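Long-range contacts in FAD synthetase (Saccharomyces cerevisiae, PDB 2WSI), which catalyses the transfer of AMP from ATP to flavin mononucleotide, making the coenzyme FAD and releasing diphosphate: residues Ile26-Thr37 / Leu194-Phe205; Gln109-Glu117 / Phe221-Ser230. One frame throughout, in Å; residues are numbered along the deposited sequence.

Contact 1: Ile26-Thr37 / Leu194-Phe205; sequences IIASTQEAIRLT and LLHWDLTNIWSF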
loop_
_atom_site.group_PDB
_atom_site.type_symbol
_atom_site.label_atom_id
_atom_site.label_comp_id
_atom_site.label_asym_id
_atom_site.label_seq_id
_atom_site.Cartn_x
_atom_site.Cartn_y
_atom_site.Cartn_z
ATOM N N ILE A 26 -13.333 -14.809 0.716
ATOM C CA ILE A 26 -12.443 -13.660 0.823
ATOM C C ILE A 26 -11.001 -14.135 0.755
ATOM O O ILE A 26 -10.209 -13.599 -0.028
ATOM C CB ILE A 26 -12.694 -12.860 2.105
ATOM C CG1 ILE A 26 -13.987 -12.057 1.990
ATOM C CG2 ILE A 26 -11.544 -11.868 2.381
ATOM C CD1 ILE A 26 -14.442 -11.581 3.339
ATOM N N ILE A 27 -10.665 -15.156 1.538
ATOM C CA ILE A 27 -9.295 -15.645 1.556
ATOM C C ILE A 27 -8.910 -16.179 0.198
ATOM O O ILE A 27 -7.821 -15.876 -0.294
ATOM C CB ILE A 27 -9.031 -16.737 2.622
ATOM C CG1 ILE A 27 -9.273 -16.194 4.037
ATOM C CG2 ILE A 27 -7.577 -17.233 2.530
ATOM C CD1 ILE A 27 -8.742 -14.812 4.245
ATOM N N ALA A 28 -9.784 -16.969 -0.420
ATOM C CA ALA A 28 -9.446 -17.571 -1.721
ATOM C C ALA A 28 -9.299 -16.494 -2.800
ATOM O O ALA A 28 -8.430 -16.571 -3.654
ATOM C CB ALA A 28 -10.508 -18.605 -2.137
ATOM N N SER A 29 -10.186 -15.507 -2.767
ATOM C CA SER A 29 -10.099 -14.383 -3.684
ATOM C C SER A 29 -8.760 -13.635 -3.523
ATOM O O SER A 29 -8.149 -13.207 -4.494
ATOM C CB SER A 29 -11.225 -13.414 -3.383
ATOM O OG SER A 29 -11.041 -12.231 -4.097
ATOM N N THR A 30 -8.344 -13.462 -2.283
ATOM C CA THR A 30 -7.125 -12.697 -1.984
ATOM C C THR A 30 -5.878 -13.503 -2.357
ATOM O O THR A 30 -4.878 -12.952 -2.802
ATOM C CB THR A 30 -7.106 -12.290 -0.515
ATOM O OG1 THR A 30 -8.298 -11.535 -0.212
ATOM C CG2 THR A 30 -5.829 -11.419 -0.195
ATOM N N GLN A 31 -5.953 -14.820 -2.230
ATOM C CA GLN A 31 -4.856 -15.675 -2.673
ATOM C C GLN A 31 -4.687 -15.557 -4.166
ATOM O O GLN A 31 -3.564 -15.453 -4.653
ATOM C CB GLN A 31 -5.093 -17.128 -2.258
ATOM C CG GLN A 31 -4.927 -17.326 -0.747
ATOM C CD GLN A 31 -5.402 -18.701 -0.285
ATOM O OE1 GLN A 31 -6.274 -19.307 -0.909
ATOM N NE2 GLN A 31 -4.837 -19.184 0.812
ATOM N N GLU A 32 -5.797 -15.527 -4.896
ATOM C CA GLU A 32 -5.720 -15.311 -6.331
ATOM C C GLU A 32 -5.175 -13.921 -6.702
ATOM O O GLU A 32 -4.414 -13.793 -7.669
ATOM C CB GLU A 32 -7.083 -15.455 -6.994
ATOM C CG GLU A 32 -7.031 -15.125 -8.481
ATOM C CD GLU A 32 -8.390 -15.233 -9.163
ATOM O OE1 GLU A 32 -9.242 -14.341 -8.933
ATOM O OE2 GLU A 32 -8.603 -16.202 -9.938
ATOM N N ALA A 33 -5.613 -12.878 -6.000
ATOM C CA ALA A 33 -5.114 -11.531 -6.304
ATOM C C ALA A 33 -3.591 -11.452 -6.059
ATOM O O ALA A 33 -2.854 -10.748 -6.783
ATOM C CB ALA A 33 -5.845 -10.505 -5.467
ATOM N N ILE A 34 -3.138 -12.140 -5.020
ATOM C CA ILE A 34 -1.709 -12.212 -4.710
ATOM C C ILE A 34 -0.958 -12.889 -5.855
ATOM O O ILE A 34 0.062 -12.385 -6.349
ATOM C CB ILE A 34 -1.459 -12.977 -3.401
ATOM C CG1 ILE A 34 -1.869 -12.110 -2.195
ATOM C CG2 ILE A 34 0.019 -13.341 -3.228
ATOM C CD1 ILE A 34 -1.927 -12.889 -0.903
ATOM N N ARG A 35 -1.458 -14.030 -6.302
ATOM C CA ARG A 35 -0.766 -14.742 -7.377
ATOM C C ARG A 35 -0.653 -13.952 -8.654
ATOM O O ARG A 35 0.383 -13.980 -9.318
ATOM C CB ARG A 35 -1.425 -16.085 -7.643
ATOM C CG ARG A 35 -0.953 -17.114 -6.633
ATOM C CD ARG A 35 -1.424 -18.496 -7.021
ATOM N NE ARG A 35 -2.772 -18.674 -6.521
ATOM C CZ ARG A 35 -3.045 -19.313 -5.394
ATOM N NH1 ARG A 35 -2.061 -19.868 -4.704
ATOM N NH2 ARG A 35 -4.296 -19.430 -4.984
ATOM N N LEU A 36 -1.698 -13.220 -9.004
ATOM C CA LEU A 36 -1.634 -12.415 -10.212
ATOM C C LEU A 36 -0.655 -11.234 -10.073
ATOM O O LEU A 36 0.117 -10.957 -10.972
ATOM C CB LEU A 36 -3.009 -11.870 -10.535
ATOM C CG LEU A 36 -3.062 -10.999 -11.781
ATOM C CD1 LEU A 36 -2.580 -11.762 -13.037
ATOM C CD2 LEU A 36 -4.504 -10.524 -11.927
ATOM N N THR A 37 -0.756 -10.491 -8.979
ATOM C CA THR A 37 0.191 -9.394 -8.740
ATOM C C THR A 37 1.645 -9.896 -8.800
ATOM O O THR A 37 2.512 -9.268 -9.428
ATOM C CB THR A 37 -0.087 -8.722 -7.394
ATOM O OG1 THR A 37 -1.374 -8.085 -7.429
ATOM C CG2 THR A 37 0.975 -7.673 -7.082
ATOM N N LEU A 194 -1.439 -3.800 -8.742
ATOM C CA LEU A 194 -2.507 -3.976 -7.754
ATOM C C LEU A 194 -3.893 -3.727 -8.350
ATOM O O LEU A 194 -4.895 -3.682 -7.633
ATOM C CB LEU A 194 -2.288 -3.009 -6.566
ATOM C CG LEU A 194 -2.748 -3.559 -5.212
ATOM C CD1 LEU A 194 -1.879 -4.705 -4.785
ATOM C CD2 LEU A 194 -2.756 -2.477 -4.112
ATOM N N LEU A 195 -3.964 -3.526 -9.659
ATOM C CA LEU A 195 -5.188 -3.006 -10.247
ATOM C C LEU A 195 -6.441 -3.858 -10.005
ATOM O O LEU A 195 -7.534 -3.319 -9.964
ATOM C CB LEU A 195 -5.038 -2.826 -11.758
ATOM C CG LEU A 195 -4.320 -1.556 -12.197
ATOM C CD1 LEU A 195 -4.203 -1.561 -13.723
ATOM C CD2 LEU A 195 -5.057 -0.288 -11.681
ATOM N N HIS A 196 -6.291 -5.168 -9.862
ATOM C CA HIS A 196 -7.474 -6.038 -9.702
ATOM C C HIS A 196 -7.819 -6.344 -8.240
ATOM O O HIS A 196 -8.712 -7.146 -7.956
ATOM C CB HIS A 196 -7.265 -7.338 -10.482
ATOM C CG HIS A 196 -6.898 -7.112 -11.914
ATOM N ND1 HIS A 196 -7.693 -6.384 -12.773
ATOM C CD2 HIS A 196 -5.790 -7.451 -12.618
ATOM C CE1 HIS A 196 -7.107 -6.309 -13.957
ATOM N NE2 HIS A 196 -5.962 -6.964 -13.892
ATOM N N TRP A 197 -7.137 -5.693 -7.299
ATOM C CA TRP A 197 -7.465 -5.890 -5.891
ATOM C C TRP A 197 -8.745 -5.163 -5.492
ATOM O O TRP A 197 -8.949 -3.984 -5.820
ATOM C CB TRP A 197 -6.284 -5.395 -5.013
ATOM C CG TRP A 197 -5.218 -6.403 -4.953
ATOM C CD1 TRP A 197 -4.451 -6.862 -5.996
ATOM C CD2 TRP A 197 -4.749 -7.076 -3.783
ATOM N NE1 TRP A 197 -3.537 -7.793 -5.534
ATOM C CE2 TRP A 197 -3.702 -7.932 -4.180
ATOM C CE3 TRP A 197 -5.103 -7.020 -2.422
ATOM C CZ2 TRP A 197 -3.041 -8.748 -3.289
ATOM C CZ3 TRP A 197 -4.442 -7.813 -1.545
ATOM C CH2 TRP A 197 -3.406 -8.665 -1.972
ATOM N N ASP A 198 -9.613 -5.828 -4.751
ATOM C CA ASP A 198 -10.739 -5.098 -4.187
ATOM C C ASP A 198 -10.539 -4.838 -2.708
ATOM O O ASP A 198 -9.537 -5.267 -2.099
ATOM C CB ASP A 198 -12.088 -5.785 -4.476
ATOM C CG ASP A 198 -12.240 -7.125 -3.789
ATOM O OD1 ASP A 198 -11.669 -7.350 -2.689
ATOM O OD2 ASP A 198 -12.958 -7.973 -4.369
ATOM N N LEU A 199 -11.474 -4.089 -2.131
ATOM C CA LEU A 199 -11.293 -3.572 -0.778
ATOM C C LEU A 199 -11.184 -4.720 0.229
ATOM O O LEU A 199 -10.388 -4.677 1.165
ATOM C CB LEU A 199 -12.440 -2.628 -0.431
ATOM C CG LEU A 199 -12.385 -1.990 0.955
ATOM C CD1 LEU A 199 -11.019 -1.309 1.190
ATOM C CD2 LEU A 199 -13.557 -0.981 1.094
ATOM N N THR A 200 -11.963 -5.772 0.032
ATOM C CA THR A 200 -11.888 -6.896 0.964
ATOM C C THR A 200 -10.521 -7.595 0.893
ATOM O O THR A 200 -10.024 -8.082 1.911
ATOM C CB THR A 200 -13.022 -7.953 0.712
ATOM O OG1 THR A 200 -12.907 -8.471 -0.609
ATOM C CG2 THR A 200 -14.386 -7.308 0.849
ATOM N N ASN A 201 -9.939 -7.681 -0.301
ATOM C CA ASN A 201 -8.626 -8.302 -0.443
ATOM C C ASN A 201 -7.594 -7.458 0.310
ATOM O O ASN A 201 -6.721 -7.997 0.978
ATOM C CB ASN A 201 -8.182 -8.368 -1.889
ATOM C CG ASN A 201 -9.105 -9.201 -2.780
ATOM O OD1 ASN A 201 -9.553 -10.316 -2.460
ATOM N ND2 ASN A 201 -9.357 -8.661 -3.932
ATOM N N ILE A 202 -7.725 -6.139 0.211
ATOM C CA ILE A 202 -6.740 -5.245 0.815
ATOM C C ILE A 202 -6.742 -5.458 2.343
ATOM O O ILE A 202 -5.703 -5.741 2.943
ATOM C CB ILE A 202 -7.029 -3.777 0.445
ATOM C CG1 ILE A 202 -6.723 -3.537 -1.054
ATOM C CG2 ILE A 202 -6.192 -2.837 1.344
ATOM C CD1 ILE A 202 -5.186 -3.670 -1.396
ATOM N N TRP A 203 -7.914 -5.378 2.972
ATOM C CA TRP A 203 -7.961 -5.517 4.423
ATOM C C TRP A 203 -7.576 -6.931 4.873
ATOM O O TRP A 203 -6.901 -7.105 5.888
ATOM C CB TRP A 203 -9.352 -5.224 4.985
ATOM C CG TRP A 203 -9.864 -3.813 4.878
ATOM C CD1 TRP A 203 -11.081 -3.435 4.398
ATOM C CD2 TRP A 203 -9.210 -2.602 5.309
ATOM N NE1 TRP A 203 -11.222 -2.062 4.489
ATOM C CE2 TRP A 203 -10.095 -1.533 5.045
ATOM C CE3 TRP A 203 -7.979 -2.321 5.895
ATOM C CZ2 TRP A 203 -9.774 -0.202 5.339
ATOM C CZ3 TRP A 203 -7.661 -0.974 6.182
ATOM C CH2 TRP A 203 -8.547 0.049 5.888
ATOM N N SER A 204 -8.041 -7.943 4.150
ATOM C CA SER A 204 -7.756 -9.308 4.563
ATOM C C SER A 204 -6.248 -9.528 4.594
ATOM O O SER A 204 -5.730 -10.083 5.555
ATOM C CB SER A 204 -8.382 -10.338 3.632
ATOM O OG SER A 204 -7.925 -11.622 3.998
ATOM N N PHE A 205 -5.553 -9.108 3.537
ATOM C CA PHE A 205 -4.100 -9.294 3.496
ATOM C C PHE A 205 -3.379 -8.396 4.511
ATOM O O PHE A 205 -2.488 -8.839 5.238
ATOM C CB PHE A 205 -3.563 -9.053 2.079
ATOM C CG PHE A 205 -2.093 -9.335 1.949
ATOM C CD1 PHE A 205 -1.626 -10.638 1.931
ATOM C CD2 PHE A 205 -1.169 -8.293 1.906
ATOM C CE1 PHE A 205 -0.272 -10.918 1.824
ATOM C CE2 PHE A 205 0.188 -8.557 1.797
ATOM C CZ PHE A 205 0.640 -9.882 1.749
HETATM O O HOH W 1 -10.223 -9.612 -6.188
HETATM O O HOH W 2 -13.398 -10.545 -4.716
HETATM O O HOH W 3 -13.467 -10.625 -2.239
#
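Trp197 holds CG anti to its carbonyl carbon (chi1 -80°), which swings the indole under Ala33, while Thr37 sets OG1 beside its backbone N, facing the indole N-H. Trp197 NE1 donates to Thr37 OG1 at 2.9 Å, the oxygen standing 19° out of the ring plane, and weakly to Ala33 O at 3.3 Å; Thr37 OG1 is also hydrogen-bonded to Pro193 O. Ala33 CB sits over one face of the five-membered ring in a CH-pi contact, 3.7 Å from its centroid; Leu194 CD1 covers the opposite face. Ile34 CG1 lies 3.7 Å from Trp197 CZ2, and Ile34 CD1 reaches Phe205 CD1. With Trp197 replaced by alanine, Ala33 and Ile34 would probably face a gap and Thr37 OG1 lose its indole donor. The side chain of Asn201 fits as a knob among Ile26, Ser29, Thr30 and Ala33. Beside Ser29 one water donates to its OG and to Asp198 OD2; Asp198, the N-cap of helix 199-209, accepts from Asn201 N through OD1. Segments 26-37 and 199-205 pack as near-perpendicular helices (-91°), axes 9.1 Å apart; Tyr17 of helix 3-18 packs on Ile27, Thr30, Ile34 and Phe205, and Leu72 of helix 64-87 touches Trp197.

Contact 2: Gln109-Glu117 / Phe221-Ser230; sequences QEETFPTLE and FTSIGGINNS. With SO4 (sulfate ion), chain B.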
loop_
_atom_site.group_PDB
_atom_site.type_symbol
_atom_site.label_atom_id
_atom_site.label_comp_id
_atom_site.label_asym_id
_atom_site.label_seq_id
_atom_site.Cartn_x
_atom_site.Cartn_y
_atom_site.Cartn_z
ATOM N N GLN A 109 2.917 17.119 0.701
ATOM C CA GLN A 109 2.171 18.326 0.355
ATOM C C GLN A 109 1.775 19.096 1.616
ATOM O O GLN A 109 1.885 18.573 2.720
ATOM C CB GLN A 109 0.957 17.937 -0.487
ATOM C CG GLN A 109 1.342 16.944 -1.598
ATOM C CD GLN A 109 0.146 16.438 -2.403
ATOM O OE1 GLN A 109 -0.587 15.546 -1.967
ATOM N NE2 GLN A 109 -0.044 17.002 -3.589
ATOM N N GLU A 110 1.328 20.341 1.464
ATOM C CA GLU A 110 1.001 21.158 2.635
ATOM C C GLU A 110 -0.164 20.548 3.397
ATOM O O GLU A 110 -0.220 20.630 4.626
ATOM C CB GLU A 110 0.673 22.610 2.257
ATOM C CG GLU A 110 1.886 23.546 2.220
ATOM C CD GLU A 110 2.427 23.905 3.608
ATOM O OE1 GLU A 110 1.725 23.690 4.628
ATOM O OE2 GLU A 110 3.567 24.416 3.673
ATOM N N GLU A 111 -1.085 19.922 2.675
ATOM C CA GLU A 111 -2.268 19.351 3.316
ATOM C C GLU A 111 -2.082 17.902 3.778
ATOM O O GLU A 111 -3.041 17.242 4.154
ATOM C CB GLU A 111 -3.470 19.464 2.371
ATOM C CG GLU A 111 -3.811 20.920 2.059
ATOM C CD GLU A 111 -4.014 21.745 3.322
ATOM O OE1 GLU A 111 -4.824 21.336 4.187
ATOM O OE2 GLU A 111 -3.362 22.799 3.458
ATOM N N THR A 112 -0.850 17.411 3.773
ATOM C CA THR A 112 -0.591 16.016 4.166
ATOM C C THR A 112 -0.779 15.852 5.675
ATOM O O THR A 112 -0.284 16.654 6.451
ATOM C CB THR A 112 0.843 15.596 3.718
ATOM O OG1 THR A 112 0.917 15.680 2.293
ATOM C CG2 THR A 112 1.191 14.181 4.156
ATOM N N PHE A 113 -1.526 14.841 6.109
ATOM C CA PHE A 113 -1.684 14.611 7.558
ATOM C C PHE A 113 -0.343 14.319 8.195
ATOM O O PHE A 113 0.370 13.472 7.706
ATOM C CB PHE A 113 -2.545 13.388 7.848
ATOM C CG PHE A 113 -3.999 13.579 7.562
ATOM C CD1 PHE A 113 -4.826 14.168 8.516
ATOM C CD2 PHE A 113 -4.549 13.126 6.363
ATOM C CE1 PHE A 113 -6.182 14.349 8.270
ATOM C CE2 PHE A 113 -5.914 13.295 6.100
ATOM C CZ PHE A 113 -6.731 13.901 7.064
ATOM N N PRO A 114 -0.027 14.966 9.330
ATOM C CA PRO A 114 1.204 14.638 10.077
ATOM C C PRO A 114 1.272 13.170 10.509
ATOM O O PRO A 114 2.341 12.591 10.559
ATOM C CB PRO A 114 1.132 15.531 11.318
ATOM C CG PRO A 114 0.084 16.560 11.035
ATOM C CD PRO A 114 -0.805 16.058 9.946
ATOM N N THR A 115 0.132 12.578 10.834
ATOM C CA THR A 115 0.100 11.184 11.231
ATOM C C THR A 115 0.639 10.307 10.094
ATOM O O THR A 115 1.319 9.311 10.342
ATOM C CB THR A 115 -1.346 10.729 11.556
ATOM O OG1 THR A 115 -1.843 11.453 12.700
ATOM C CG2 THR A 115 -1.368 9.230 11.850
ATOM N N LEU A 116 0.298 10.683 8.860
ATOM C CA LEU A 116 0.693 9.924 7.667
ATOM C C LEU A 116 2.168 10.188 7.367
ATOM O O LEU A 116 2.907 9.273 7.070
ATOM C CB LEU A 116 -0.160 10.326 6.451
ATOM C CG LEU A 116 0.178 9.507 5.203
ATOM C CD1 LEU A 116 -0.371 8.098 5.345
ATOM C CD2 LEU A 116 -0.314 10.161 3.926
ATOM N N GLU A 117 2.585 11.441 7.429
ATOM C CA GLU A 117 4.009 11.760 7.258
ATOM C C GLU A 117 4.858 10.939 8.221
ATOM O O GLU A 117 5.882 10.355 7.841
ATOM C CB GLU A 117 4.265 13.254 7.509
ATOM C CG GLU A 117 3.934 14.160 6.324
ATOM C CD GLU A 117 3.821 15.637 6.720
ATOM O OE1 GLU A 117 3.771 15.908 7.947
ATOM O OE2 GLU A 117 3.763 16.522 5.815
ATOM N N PHE A 221 -11.083 6.273 8.888
ATOM C CA PHE A 221 -10.751 6.546 7.502
ATOM C C PHE A 221 -10.798 5.247 6.700
ATOM O O PHE A 221 -10.383 4.195 7.200
ATOM C CB PHE A 221 -9.355 7.205 7.385
ATOM C CG PHE A 221 -9.331 8.655 7.831
ATOM C CD1 PHE A 221 -9.272 9.685 6.899
ATOM C CD2 PHE A 221 -9.402 8.982 9.169
ATOM C CE1 PHE A 221 -9.266 11.014 7.304
ATOM C CE2 PHE A 221 -9.392 10.305 9.571
ATOM C CZ PHE A 221 -9.329 11.316 8.642
ATOM N N THR A 222 -11.291 5.319 5.461
ATOM C CA THR A 222 -11.179 4.194 4.524
ATOM C C THR A 222 -10.373 4.597 3.289
ATOM O O THR A 222 -10.083 3.796 2.411
ATOM C CB THR A 222 -12.567 3.715 4.060
ATOM O OG1 THR A 222 -13.258 4.818 3.447
ATOM C CG2 THR A 222 -13.347 3.156 5.237
ATOM N N SER A 223 -10.060 5.870 3.214
ATOM C CA SER A 223 -9.312 6.415 2.090
ATOM C C SER A 223 -8.633 7.646 2.658
ATOM O O SER A 223 -9.281 8.433 3.358
ATOM C CB SER A 223 -10.285 6.812 0.969
ATOM O OG SER A 223 -9.598 7.341 -0.149
ATOM N N ILE A 224 -7.346 7.822 2.398
ATOM C CA ILE A 224 -6.646 8.969 2.970
ATOM C C ILE A 224 -6.241 9.951 1.878
ATOM O O ILE A 224 -5.544 9.594 0.926
ATOM C CB ILE A 224 -5.397 8.557 3.797
ATOM C CG1 ILE A 224 -5.793 7.631 4.952
ATOM C CG2 ILE A 224 -4.709 9.797 4.351
ATOM C CD1 ILE A 224 -4.572 6.973 5.678
ATOM N N GLY A 225 -6.726 11.179 2.014
ATOM C CA GLY A 225 -6.347 12.265 1.132
ATOM C C GLY A 225 -5.561 13.255 1.968
ATOM O O GLY A 225 -4.646 12.867 2.701
ATOM N N GLY A 226 -5.917 14.525 1.872
ATOM C CA GLY A 226 -5.283 15.551 2.674
ATOM C C GLY A 226 -6.196 16.037 3.780
ATOM O O GLY A 226 -7.358 15.632 3.880
ATOM N N ILE A 227 -5.669 16.931 4.606
ATOM C CA ILE A 227 -6.363 17.383 5.801
ATOM C C ILE A 227 -7.721 17.980 5.432
ATOM O O ILE A 227 -8.684 17.902 6.194
ATOM C CB ILE A 227 -5.527 18.452 6.534
ATOM C CG1 ILE A 227 -4.444 17.789 7.384
ATOM C CG2 ILE A 227 -6.414 19.314 7.414
ATOM C CD1 ILE A 227 -3.295 18.706 7.736
ATOM N N ASN A 228 -7.789 18.565 4.246
ATOM C CA ASN A 228 -8.972 19.313 3.862
ATOM C C ASN A 228 -9.930 18.546 2.958
ATOM O O ASN A 228 -11.063 18.982 2.766
ATOM C CB ASN A 228 -8.564 20.617 3.179
ATOM C CG ASN A 228 -7.737 20.388 1.930
ATOM O OD1 ASN A 228 -6.992 19.410 1.829
ATOM N ND2 ASN A 228 -7.855 21.298 0.974
ATOM N N ASN A 229 -9.493 17.420 2.394
ATOM C CA ASN A 229 -10.323 16.706 1.429
ATOM C C ASN A 229 -10.662 15.261 1.818
ATOM O O ASN A 229 -11.087 14.472 0.958
ATOM C CB ASN A 229 -9.678 16.756 0.034
ATOM C CG ASN A 229 -8.406 15.929 -0.068
ATOM O OD1 ASN A 229 -8.326 14.815 0.448
ATOM N ND2 ASN A 229 -7.410 16.464 -0.768
ATOM N N SER A 230 -10.479 14.909 3.094
ATOM C CA SER A 230 -10.794 13.545 3.542
ATOM C C SER A 230 -11.111 13.455 5.034
ATOM O O SER A 230 -10.491 14.113 5.858
ATOM C CB SER A 230 -9.664 12.575 3.179
ATOM O OG SER A 230 -8.497 12.842 3.935
HETATM S S SO4 B . -5.845 4.824 0.496
HETATM O O1 SO4 B . -6.141 6.079 -0.170
HETATM O O2 SO4 B . -4.395 4.693 0.589
HETATM O O3 SO4 B . -6.429 4.861 1.837
HETATM O O4 SO4 B . -6.311 3.706 -0.316
HETATM O O HOH W 4 -2.186 13.003 3.834
#
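Phe113 pushes its ring into the loop 221-230 and is the apolar centre of the contact. Its CG is anti to the carbonyl carbon (chi1 -72°), which lays one ring face against the backbone of Ile227: the CA sits over that face in a CH-pi contact, 4.1 Å from the centroid, and CG1 of the same residue touches Phe113 CD1. Ile224 CG2 meets Phe113 CD2 at 3.9 Å, and Phe221 brings its CE1 to Phe113 CZ at 3.8 Å, the two ring planes 82° apart. Farther out, Leu116 CD1 lies near Ile224 CD1, and Pro114 CD near Ile227 CD1. Ser230 OG comes to the ring edge, 3.4 Å from Phe113 CE2, and donates to Gly226 O, which Asn229 N grips from the opposite face of the carbonyl plane. The loop thus keeps its own turn closed while it lies against one face and the edge of the phenyl ring. At the polar edge Ile227 N donates to Glu111 O at 2.7 Å, in the carbonyl plane. A water bridges Phe113 N and Gly225 O, and the side chain of Glu111 crosses Asn228 at about a right angle. Ile224 N also binds a sulfate, probably from the crystallisation liquor, which Lys64 and Tyr217 hold as well. The contact joins loop 221-230 to a turn beside the cofactor site, the Thr112 side chain being about 6 Å from the bound FAD. Phe113 occupies the N-cap position of helix 114-126; Leu216 of helix 215-218 packs on Phe113 and Ile224, while helix 274-279 touches Phe113 and Pro114 through Asp276 and Ile227 through Arg279.

From the N terminus, the chain lays down helix 3-18 and helix 25-45, then strand 56-59 and helix 64-87, and after strand 102-106 reaches the turn and helix start at 109-117. It passes through the remaining strands of the mixed sheet before 194-205 returns to helix 25-45 and closes contact 1, a loop of 156 residues. Soon afterwards, past helix 215-218, the loop segment 221-230 comes back to 109-117 and closes contact 2 over 103 residues. The two loops cross, since their segments alternate. Their centres lie 25 Å apart on opposite sides of the chain's centre: contact 1 joins an N-terminal helix to helix 199-209, contact 2 the start of helix 114-126 to a later loop.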